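Local coordinates for protein 4-alpha-glucanotransferase (Streptococcus agalactiae, PDB 6M6T) that is an amylomaltase, also called disproportionating enzyme, a glucanotransferase built on a TIM barrel and modelled here with bound glycan, at residues A116-L121 against V190-F194; L76-F82 against F194-Q198; T69-F74 against R109-L113. All blocks are in the same frame, centred on the assembly; numbering follows the deposited sequence.

Contact 1: A116-L121 against V190-F194; sequences AVKNFL and VTQYF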
loop_
_atom_site.group_PDB
_atom_site.type_symbol
_atom_site.label_atom_id
_atom_site.label_comp_id
_atom_site.label_asym_id
_atom_site.label_seq_id
_atom_site.Cartn_x
_atom_site.Cartn_y
_atom_site.Cartn_z
ATOM N N ALA A 116 2.546 22.728 14.407
ATOM C CA ALA A 116 3.384 21.748 15.099
ATOM C C ALA A 116 4.843 21.814 14.650
ATOM O O ALA A 116 5.754 21.653 15.468
ATOM C CB ALA A 116 2.831 20.340 14.891
ATOM N N VAL A 117 5.093 22.031 13.356
ATOM C CA VAL A 117 6.470 22.099 12.869
ATOM C C VAL A 117 7.162 23.373 13.359
ATOM O O VAL A 117 8.343 23.350 13.745
ATOM C CB VAL A 117 6.489 21.977 11.334
ATOM C CG1 VAL A 117 7.880 22.271 10.778
ATOM C CG2 VAL A 117 6.007 20.583 10.900
ATOM N N LYS A 118 6.425 24.498 13.375
ATOM C CA LYS A 118 6.922 25.753 13.947
ATOM C C LYS A 118 7.276 25.595 15.418
ATOM O O LYS A 118 8.300 26.121 15.873
ATOM C CB LYS A 118 5.873 26.862 13.774
ATOM C CG LYS A 118 6.164 28.184 14.506
ATOM C CD LYS A 118 5.129 29.289 14.147
ATOM C CE LYS A 118 5.698 30.375 13.195
ATOM N NZ LYS A 118 5.822 29.957 11.748
ATOM N N ASN A 119 6.440 24.870 16.182
ATOM C CA ASN A 119 6.742 24.666 17.599
ATOM C C ASN A 119 7.853 23.649 17.807
ATOM O O ASN A 119 8.625 23.778 18.764
ATOM C CB ASN A 119 5.498 24.228 18.368
ATOM C CG ASN A 119 4.477 25.335 18.494
ATOM O OD1 ASN A 119 4.816 26.477 18.829
ATOM N ND2 ASN A 119 3.214 25.011 18.214
ATOM N N PHE A 120 7.951 22.628 16.942
ATOM C CA PHE A 120 9.048 21.673 17.062
ATOM C C PHE A 120 10.399 22.341 16.818
ATOM O O PHE A 120 11.380 22.018 17.500
ATOM C CB PHE A 120 8.877 20.501 16.097
ATOM C CG PHE A 120 10.152 19.703 15.910
ATOM C CD1 PHE A 120 10.530 18.747 16.847
ATOM C CD2 PHE A 120 10.998 19.942 14.830
ATOM C CE1 PHE A 120 11.710 18.028 16.699
ATOM C CE2 PHE A 120 12.177 19.232 14.687
ATOM C CZ PHE A 120 12.531 18.268 15.625
ATOM N N LEU A 121 10.482 23.261 15.846
ATOM C CA LEU A 121 11.786 23.856 15.556
ATOM C C LEU A 121 12.293 24.753 16.690
ATOM O O LEU A 121 13.511 24.857 16.882
ATOM C CB LEU A 121 11.735 24.630 14.244
ATOM C CG LEU A 121 11.558 23.772 12.990
ATOM C CD1 LEU A 121 11.327 24.684 11.795
ATOM C CD2 LEU A 121 12.758 22.826 12.763
ATOM N N VAL A 190 10.353 18.084 8.476
ATOM C CA VAL A 190 9.895 17.857 9.836
ATOM C C VAL A 190 8.653 16.973 9.832
ATOM O O VAL A 190 8.496 16.095 10.691
ATOM C CB VAL A 190 9.672 19.213 10.544
ATOM C CG1 VAL A 190 8.932 19.038 11.862
ATOM C CG2 VAL A 190 11.015 19.922 10.797
ATOM N N THR A 191 7.763 17.160 8.859
ATOM C CA THR A 191 6.623 16.252 8.792
ATOM C C THR A 191 7.080 14.823 8.515
ATOM O O THR A 191 6.506 13.876 9.067
ATOM C CB THR A 191 5.595 16.716 7.755
ATOM O OG1 THR A 191 6.221 16.901 6.475
ATOM C CG2 THR A 191 4.948 18.015 8.209
ATOM N N GLN A 192 8.133 14.634 7.711
ATOM C CA GLN A 192 8.651 13.274 7.535
ATOM C C GLN A 192 9.217 12.732 8.847
ATOM O O GLN A 192 9.055 11.538 9.158
ATOM C CB GLN A 192 9.701 13.230 6.419
ATOM C CG GLN A 192 9.128 13.246 4.977
ATOM C CD GLN A 192 7.982 12.251 4.749
ATOM O OE1 GLN A 192 8.167 11.030 4.807
ATOM N NE2 GLN A 192 6.797 12.780 4.466
ATOM N N TYR A 193 9.855 13.603 9.640
ATOM C CA TYR A 193 10.361 13.184 10.947
ATOM C C TYR A 193 9.221 12.732 11.854
ATOM O O TYR A 193 9.334 11.714 12.557
ATOM C CB TYR A 193 11.147 14.322 11.599
ATOM C CG TYR A 193 11.436 14.126 13.082
ATOM C CD1 TYR A 193 12.495 13.325 13.510
ATOM C CD2 TYR A 193 10.656 14.756 14.058
ATOM C CE1 TYR A 193 12.760 13.149 14.864
ATOM C CE2 TYR A 193 10.919 14.580 15.413
ATOM C CZ TYR A 193 11.969 13.776 15.809
ATOM O OH TYR A 193 12.231 13.601 17.148
ATOM N N PHE A 194 8.112 13.477 11.841
ATOM C CA PHE A 194 6.932 13.099 12.615
ATOM C C PHE A 194 6.427 11.733 12.199
ATOM O O PHE A 194 6.198 10.851 13.040
ATOM C CB PHE A 194 5.822 14.120 12.410
ATOM C CG PHE A 194 6.057 15.395 13.102
ATOM C CD1 PHE A 194 6.735 15.418 14.312
ATOM C CD2 PHE A 194 5.592 16.574 12.564
ATOM C CE1 PHE A 194 6.955 16.598 14.966
ATOM C CE2 PHE A 194 5.812 17.751 13.206
ATOM C CZ PHE A 194 6.494 17.770 14.415
#
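V117 and V190 meet tip to tip where helix 105-122 crosses helix 182-208; the axes of the two short segments pass 10.5 Å apart at 90°. Aliphatic contacts form the centre. V117 CG2 lies 3.4 Å from V190 CG1, and V117 CG1 packs against both CB and CG1 of V190. With CG1 anti to its own N, V117 splays both methyls against V190; CG2 alone also touches T191 CG2 and, at 3.7 Å, F194 CE2. L121 adds its CD2 methyl, obliquely, to V190 CG2. V190 is thus wrapped by three residues of the partner helix, because its CG1 also reaches F120 CD2 at 3.7 Å.

The second kind of contact is aromatic. F120, Y193 and F194 form a cluster. F194 directs its edge toward the face of F120 in an offset edge-to-face pair, centroids 6.0 Å apart and planes at 76°. Y193 takes a different pose: its ring is inclined by 33° to that of F120, with Y193 CE2 3.8 Å from F120 CE1. In F120, CG stands anti to the backbone N, and the ring reaches helix 182-208 and turns one face to both Y193 and F194. A116 contributes at the margin of the cluster, its carbonyl O lying near the plane of the F194 ring at the edge. Helix 126-134 closes in beside the cluster, M129 touching F120 and Y193, and L130 touching V190.

The hydroxyl of T191, OG1, bonds back to H188 O in its own helix and leaves its methyl to the interface. The crossing therefore rests on dispersion and shape between buried apolar groups, the edge-to-face pair probably adding a weak electrostatic preference.

Contact 2: L76-F82 against F194-Q198; sequences LLTLEGF and FFYKQ
L76, in the last turn of helix 74-78, lies alongside the amide of Q198, the two side chains sliding past each other in opposite directions; L76 CB is 3.4 Å from Q198 NE2 and L76 CD1 also touches the amide carbon. L77 crosses both partners at about a right angle. Its CD2 methyl sits over one face of the F194 ring, 4.1 Å from the centroid and 15° off the normal, a CH-pi contact, and the same methyl meets Q198 NE2 at 3.7 Å. Q198 leaves CB with CG anti to its carbonyl carbon (chi1 -53°) and runs extended from there, which carries the amide in between the two leucines; its OE1 bonds to D73 N.

Farther along, E80 faces K197: E80 OE1 and K197 NZ are 4.4 Å apart, too far for a salt bridge, and the nearest contact is with K197 CE. G81, at positive phi, then closes the helix end in a Schellman motif. Past the turn, F82 returns to the interface, its CE2 3.9 Å from F194 CE1 and the ring planes inclined by 43°, while E80 CB lies over the rim of one F82 face.

Cohesion is mostly van der Waals, shared between leucine and ring carbons and the flank of the Q198 amide. That amide is anchored to the backbone through OE1, and the E80-K197 attraction is probably modest, at a rim more open to solvent.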
loop_
_atom_site.group_PDB
_atom_site.type_symbol
_atom_site.label_atom_id
_atom_site.label_comp_id
_atom_site.label_asym_id
_atom_site.label_seq_id
_atom_site.Cartn_x
_atom_site.Cartn_y
_atom_site.Cartn_z
ATOM N N LEU A 76 -1.234 12.385 19.387
ATOM C CA LEU A 76 0.143 12.076 19.748
ATOM C C LEU A 76 1.013 13.324 19.719
ATOM O O LEU A 76 1.956 13.453 20.515
ATOM C CB LEU A 76 0.692 11.015 18.801
ATOM C CG LEU A 76 0.493 9.562 19.236
ATOM C CD1 LEU A 76 1.127 8.631 18.212
ATOM C CD2 LEU A 76 1.080 9.333 20.620
ATOM N N LEU A 77 0.689 14.255 18.814
ATOM C CA LEU A 77 1.424 15.505 18.657
ATOM C C LEU A 77 1.111 16.493 19.770
ATOM O O LEU A 77 1.988 17.272 20.172
ATOM C CB LEU A 77 1.094 16.142 17.305
ATOM C CG LEU A 77 1.913 15.773 16.083
ATOM C CD1 LEU A 77 1.750 16.881 15.064
ATOM C CD2 LEU A 77 3.371 15.551 16.459
ATOM N N THR A 78 -0.133 16.493 20.252
ATOM C CA THR A 78 -0.497 17.320 21.395
ATOM C C THR A 78 0.230 16.847 22.644
ATOM O O THR A 78 0.856 17.645 23.347
ATOM C CB THR A 78 -2.013 17.291 21.599
ATOM O OG1 THR A 78 -2.642 18.081 20.579
ATOM C CG2 THR A 78 -2.397 17.826 22.988
ATOM N N LEU A 79 0.217 15.539 22.893
ATOM C CA LEU A 79 0.870 14.988 24.078
ATOM C C LEU A 79 2.383 15.228 24.094
ATOM O O LEU A 79 3.058 14.864 25.063
ATOM C CB LEU A 79 0.569 13.486 24.202
ATOM C CG LEU A 79 -0.747 13.090 24.892
ATOM C CD1 LEU A 79 -2.021 13.531 24.138
ATOM C CD2 LEU A 79 -0.765 11.583 25.169
ATOM N N GLU A 80 2.923 15.843 23.036
ATOM C CA GLU A 80 4.351 16.115 22.895
ATOM C C GLU A 80 4.727 17.553 23.229
ATOM O O GLU A 80 5.921 17.860 23.316
ATOM C CB GLU A 80 4.817 15.796 21.462
ATOM C CG GLU A 80 5.264 14.345 21.233
ATOM C CD GLU A 80 6.670 14.059 21.782
ATOM O OE1 GLU A 80 7.664 14.646 21.282
ATOM O OE2 GLU A 80 6.774 13.246 22.731
ATOM N N GLY A 81 3.746 18.434 23.409
ATOM C CA GLY A 81 4.013 19.828 23.684
ATOM C C GLY A 81 4.166 20.686 22.457
ATOM O O GLY A 81 4.682 21.805 22.562
ATOM N N PHE A 82 3.725 20.196 21.298
ATOM C CA PHE A 82 3.924 20.815 19.990
ATOM C C PHE A 82 2.697 21.577 19.518
ATOM O O PHE A 82 2.804 22.731 19.105
ATOM C CB PHE A 82 4.286 19.740 18.965
ATOM C CG PHE A 82 5.644 19.141 19.174
ATOM C CD1 PHE A 82 6.595 19.802 19.945
ATOM C CD2 PHE A 82 5.977 17.918 18.588
ATOM C CE1 PHE A 82 7.850 19.261 20.131
ATOM C CE2 PHE A 82 7.234 17.365 18.765
ATOM C CZ PHE A 82 8.174 18.037 19.540
ATOM N N PHE A 194 8.112 13.477 11.841
ATOM C CA PHE A 194 6.932 13.099 12.615
ATOM C C PHE A 194 6.427 11.733 12.199
ATOM O O PHE A 194 6.198 10.851 13.040
ATOM C CB PHE A 194 5.822 14.120 12.410
ATOM C CG PHE A 194 6.057 15.395 13.102
ATOM C CD1 PHE A 194 6.735 15.418 14.312
ATOM C CD2 PHE A 194 5.592 16.574 12.564
ATOM C CE1 PHE A 194 6.955 16.598 14.966
ATOM C CE2 PHE A 194 5.812 17.751 13.206
ATOM C CZ PHE A 194 6.494 17.770 14.415
ATOM N N PHE A 195 6.182 11.572 10.898
ATOM C CA PHE A 195 5.767 10.292 10.353
ATOM C C PHE A 195 6.605 9.166 10.917
ATOM O O PHE A 195 6.079 8.224 11.509
ATOM C CB PHE A 195 5.877 10.294 8.830
ATOM C CG PHE A 195 5.137 9.169 8.190
ATOM C CD1 PHE A 195 5.741 7.926 8.026
ATOM C CD2 PHE A 195 3.818 9.337 7.777
ATOM C CE1 PHE A 195 5.045 6.875 7.446
ATOM C CE2 PHE A 195 3.113 8.295 7.190
ATOM C CZ PHE A 195 3.723 7.060 7.017
ATOM N N TYR A 196 7.916 9.238 10.710
ATOM C CA TYR A 196 8.736 8.085 11.052
ATOM C C TYR A 196 8.769 7.848 12.558
ATOM O O TYR A 196 8.691 6.695 12.997
ATOM C CB TYR A 196 10.137 8.243 10.469
ATOM C CG TYR A 196 10.183 7.726 9.060
ATOM C CD1 TYR A 196 9.442 8.351 8.058
ATOM C CD2 TYR A 196 10.932 6.594 8.727
ATOM C CE1 TYR A 196 9.459 7.887 6.751
ATOM C CE2 TYR A 196 10.953 6.113 7.418
ATOM C CZ TYR A 196 10.208 6.768 6.441
ATOM O OH TYR A 196 10.205 6.316 5.148
ATOM N N LYS A 197 8.859 8.916 13.366
ATOM C CA LYS A 197 8.814 8.772 14.824
ATOM C C LYS A 197 7.550 8.025 15.275
ATOM O O LYS A 197 7.625 7.002 15.978
ATOM C CB LYS A 197 8.907 10.163 15.465
ATOM C CG LYS A 197 9.190 10.213 16.962
ATOM C CD LYS A 197 8.215 11.175 17.658
ATOM C CE LYS A 197 8.867 11.922 18.816
ATOM N NZ LYS A 197 9.597 10.985 19.714
ATOM N N GLN A 198 6.379 8.494 14.819
ATOM C CA GLN A 198 5.109 7.870 15.194
ATOM C C GLN A 198 4.989 6.453 14.640
ATOM O O GLN A 198 4.594 5.520 15.362
ATOM C CB GLN A 198 3.942 8.744 14.725
ATOM C CG GLN A 198 4.111 10.171 15.222
ATOM C CD GLN A 198 2.817 10.922 15.443
ATOM O OE1 GLN A 198 1.794 10.636 14.826
ATOM N NE2 GLN A 198 2.864 11.914 16.328
#

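Contact 3: T69-F74 against R109-L113; sequences THLIDF and RRPVL
R109 lays its guanidinium flat on the ring of F74, centres 4.4 Å apart and planes only 15° from parallel, a stack of guanidinium on ring. The opposite face of the guanidinium receives H70 O, above its centre and 3.2 Å from R109 CZ, too far out of plane for a good hydrogen bond. At the edge, R109 NH2 donates to I72 O; the model gives this bond a very short length and a bent angle of 126°, so its exact geometry carries little weight at this resolution. The flat group is therefore held between a carbonyl and a ring. A bend at chi3 turns the guanidinium toward the loop, and on the way R109 CD touches H70 CD2 at 3.8 Å.

V112 CG1 stands over the centre of the F74 face opposite R109, 3.5 Å from the F74 centroid and 11° off the normal, a CH-pi contact, while L113 CD2 approaches near the ring plane at its edge. The same L113 methyl reaches I72 CG2 at 3.9 Å, and L113 CD1 meets T69 OG1 tip to tip.

Farther out, D73 probably steadies the loop that offers these carbonyls: it is the N-cap of helix 74-78, OD2 accepting from L76 N, and OD1 bonds to T24. Y88 sets its ring edge-to-face with F74. The contact joins the loop between strand 43-45 of the barrel and helix 74-78 to helix 105-122, with helix 182-208 alongside, where T191 touches T69, F194 touches I72 and Y187 touches L113.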
loop_
_atom_site.group_PDB
_atom_site.type_symbol
_atom_site.label_atom_id
_atom_site.label_comp_id
_atom_site.label_asym_id
_atom_site.label_seq_id
_atom_site.Cartn_x
_atom_site.Cartn_y
_atom_site.Cartn_z
ATOM N N THR A 69 1.520 12.035 4.776
ATOM C CA THR A 69 1.406 12.853 5.972
ATOM C C THR A 69 0.003 12.866 6.559
ATOM O O THR A 69 -0.158 13.297 7.704
ATOM C CB THR A 69 1.838 14.271 5.665
ATOM O OG1 THR A 69 2.283 14.866 6.876
ATOM C CG2 THR A 69 0.659 15.076 5.078
ATOM N N HIS A 70 -1.008 12.406 5.821
ATOM C CA HIS A 70 -2.358 12.388 6.371
ATOM C C HIS A 70 -2.477 11.472 7.580
ATOM O O HIS A 70 -3.424 11.604 8.358
ATOM C CB HIS A 70 -3.358 11.957 5.301
ATOM C CG HIS A 70 -3.534 12.960 4.210
ATOM N ND1 HIS A 70 -4.344 12.736 3.118
ATOM C CD2 HIS A 70 -3.010 14.199 4.047
ATOM C CE1 HIS A 70 -4.309 13.794 2.325
ATOM N NE2 HIS A 70 -3.503 14.694 2.864
ATOM N N LEU A 71 -1.548 10.547 7.755
ATOM C CA LEU A 71 -1.649 9.557 8.809
ATOM C C LEU A 71 -1.010 10.019 10.106
ATOM O O LEU A 71 -1.086 9.292 11.101
ATOM C CB LEU A 71 -1.018 8.232 8.357
ATOM C CG LEU A 71 -1.500 7.718 7.005
ATOM C CD1 LEU A 71 -1.080 6.270 6.787
ATOM C CD2 LEU A 71 -3.000 7.864 6.907
ATOM N N ILE A 72 -0.399 11.203 10.132
ATOM C CA ILE A 72 0.140 11.733 11.381
ATOM C C ILE A 72 -1.002 12.053 12.343
ATOM O O ILE A 72 -2.060 12.573 11.944
ATOM C CB ILE A 72 1.019 12.961 11.105
ATOM C CG1 ILE A 72 2.445 12.492 10.823
ATOM C CG2 ILE A 72 0.994 13.932 12.277
ATOM C CD1 ILE A 72 3.344 13.598 10.411
ATOM N N ASP A 73 -0.813 11.705 13.613
ATOM C CA ASP A 73 -1.874 11.844 14.597
ATOM C C ASP A 73 -1.720 13.158 15.339
ATOM O O ASP A 73 -0.655 13.441 15.902
ATOM C CB ASP A 73 -1.880 10.687 15.597
ATOM C CG ASP A 73 -3.052 10.767 16.564
ATOM O OD1 ASP A 73 -4.218 10.840 16.098
ATOM O OD2 ASP A 73 -2.793 10.762 17.785
ATOM N N PHE A 74 -2.793 13.946 15.351
ATOM C CA PHE A 74 -2.760 15.193 16.094
ATOM C C PHE A 74 -2.685 14.958 17.602
ATOM O O PHE A 74 -2.056 15.750 18.312
ATOM C CB PHE A 74 -3.979 16.035 15.731
ATOM C CG PHE A 74 -3.936 16.580 14.338
ATOM C CD1 PHE A 74 -2.739 16.615 13.633
ATOM C CD2 PHE A 74 -5.082 17.058 13.732
ATOM C CE1 PHE A 74 -2.688 17.117 12.353
ATOM C CE2 PHE A 74 -5.037 17.560 12.445
ATOM C CZ PHE A 74 -3.836 17.592 11.755
ATOM N N ARG A 109 -5.594 19.878 7.151
ATOM C CA ARG A 109 -4.547 19.512 8.099
ATOM C C ARG A 109 -3.423 20.530 8.153
ATOM O O ARG A 109 -2.635 20.507 9.106
ATOM C CB ARG A 109 -3.954 18.148 7.756
ATOM C CG ARG A 109 -4.963 17.032 7.693
ATOM C CD ARG A 109 -4.294 15.738 7.271
ATOM N NE ARG A 109 -3.342 15.238 8.265
ATOM C CZ ARG A 109 -3.691 14.593 9.376
ATOM N NH1 ARG A 109 -4.973 14.381 9.647
ATOM N NH2 ARG A 109 -2.760 14.168 10.218
ATOM N N ARG A 110 -3.339 21.430 7.165
ATOM C CA ARG A 110 -2.090 22.148 6.932
ATOM C C ARG A 110 -1.797 23.213 7.986
ATOM O O ARG A 110 -0.662 23.249 8.492
ATOM C CB ARG A 110 -2.089 22.724 5.513
ATOM C CG ARG A 110 -0.765 23.278 5.082
ATOM C CD ARG A 110 0.285 22.208 5.150
ATOM N NE ARG A 110 1.617 22.685 4.781
ATOM C CZ ARG A 110 2.028 22.906 3.533
ATOM N NH1 ARG A 110 1.206 22.713 2.502
ATOM N NH2 ARG A 110 3.266 23.334 3.323
ATOM N N PRO A 111 -2.727 24.118 8.345
ATOM C CA PRO A 111 -2.483 24.981 9.522
ATOM C C PRO A 111 -1.974 24.230 10.745
ATOM O O PRO A 111 -1.039 24.693 11.416
ATOM C CB PRO A 111 -3.867 25.591 9.801
ATOM C CG PRO A 111 -4.847 24.789 8.955
ATOM C CD PRO A 111 -4.043 24.396 7.751
ATOM N N VAL A 112 -2.560 23.061 11.031
ATOM C CA VAL A 112 -2.230 22.290 12.230
ATOM C C VAL A 112 -0.804 21.745 12.160
ATOM O O VAL A 112 -0.011 21.880 13.112
ATOM C CB VAL A 112 -3.242 21.145 12.404
ATOM C CG1 VAL A 112 -2.989 20.419 13.713
ATOM C CG2 VAL A 112 -4.679 21.657 12.260
ATOM N N LEU A 113 -0.476 21.066 11.051
ATOM C CA LEU A 113 0.873 20.537 10.880
ATOM C C LEU A 113 1.905 21.664 10.886
ATOM O O LEU A 113 2.991 21.523 11.463
ATOM C CB LEU A 113 0.959 19.710 9.585
ATOM C CG LEU A 113 0.237 18.347 9.519
ATOM C CD1 LEU A 113 -0.021 17.896 8.086
ATOM C CD2 LEU A 113 0.996 17.273 10.277
#

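The three contacts meet in one patch, on the same side of the chain's centre, where the 69-74 loop, helix 74-78 and its following turn pack against the two long helices 105-122 and 182-208. Contacts 1 and 2, centres 8 Å apart, share F194, and F120 CD1 of contact 1 packs 3.6 Å from F82 CZ of contact 2. Contact 3 lies about 10 Å from the centre of each: I72 CD1 sits 3.2 Å from F194 CB, and the bond from D73 N to Q198 OE1, 3.1 Å, ties it to contact 2. None of these segments includes a residue of the glycan pockets. The nearest in sequence are S57, Y59 and Q60, earlier in the same connection from strand 43-45 that holds 69-74.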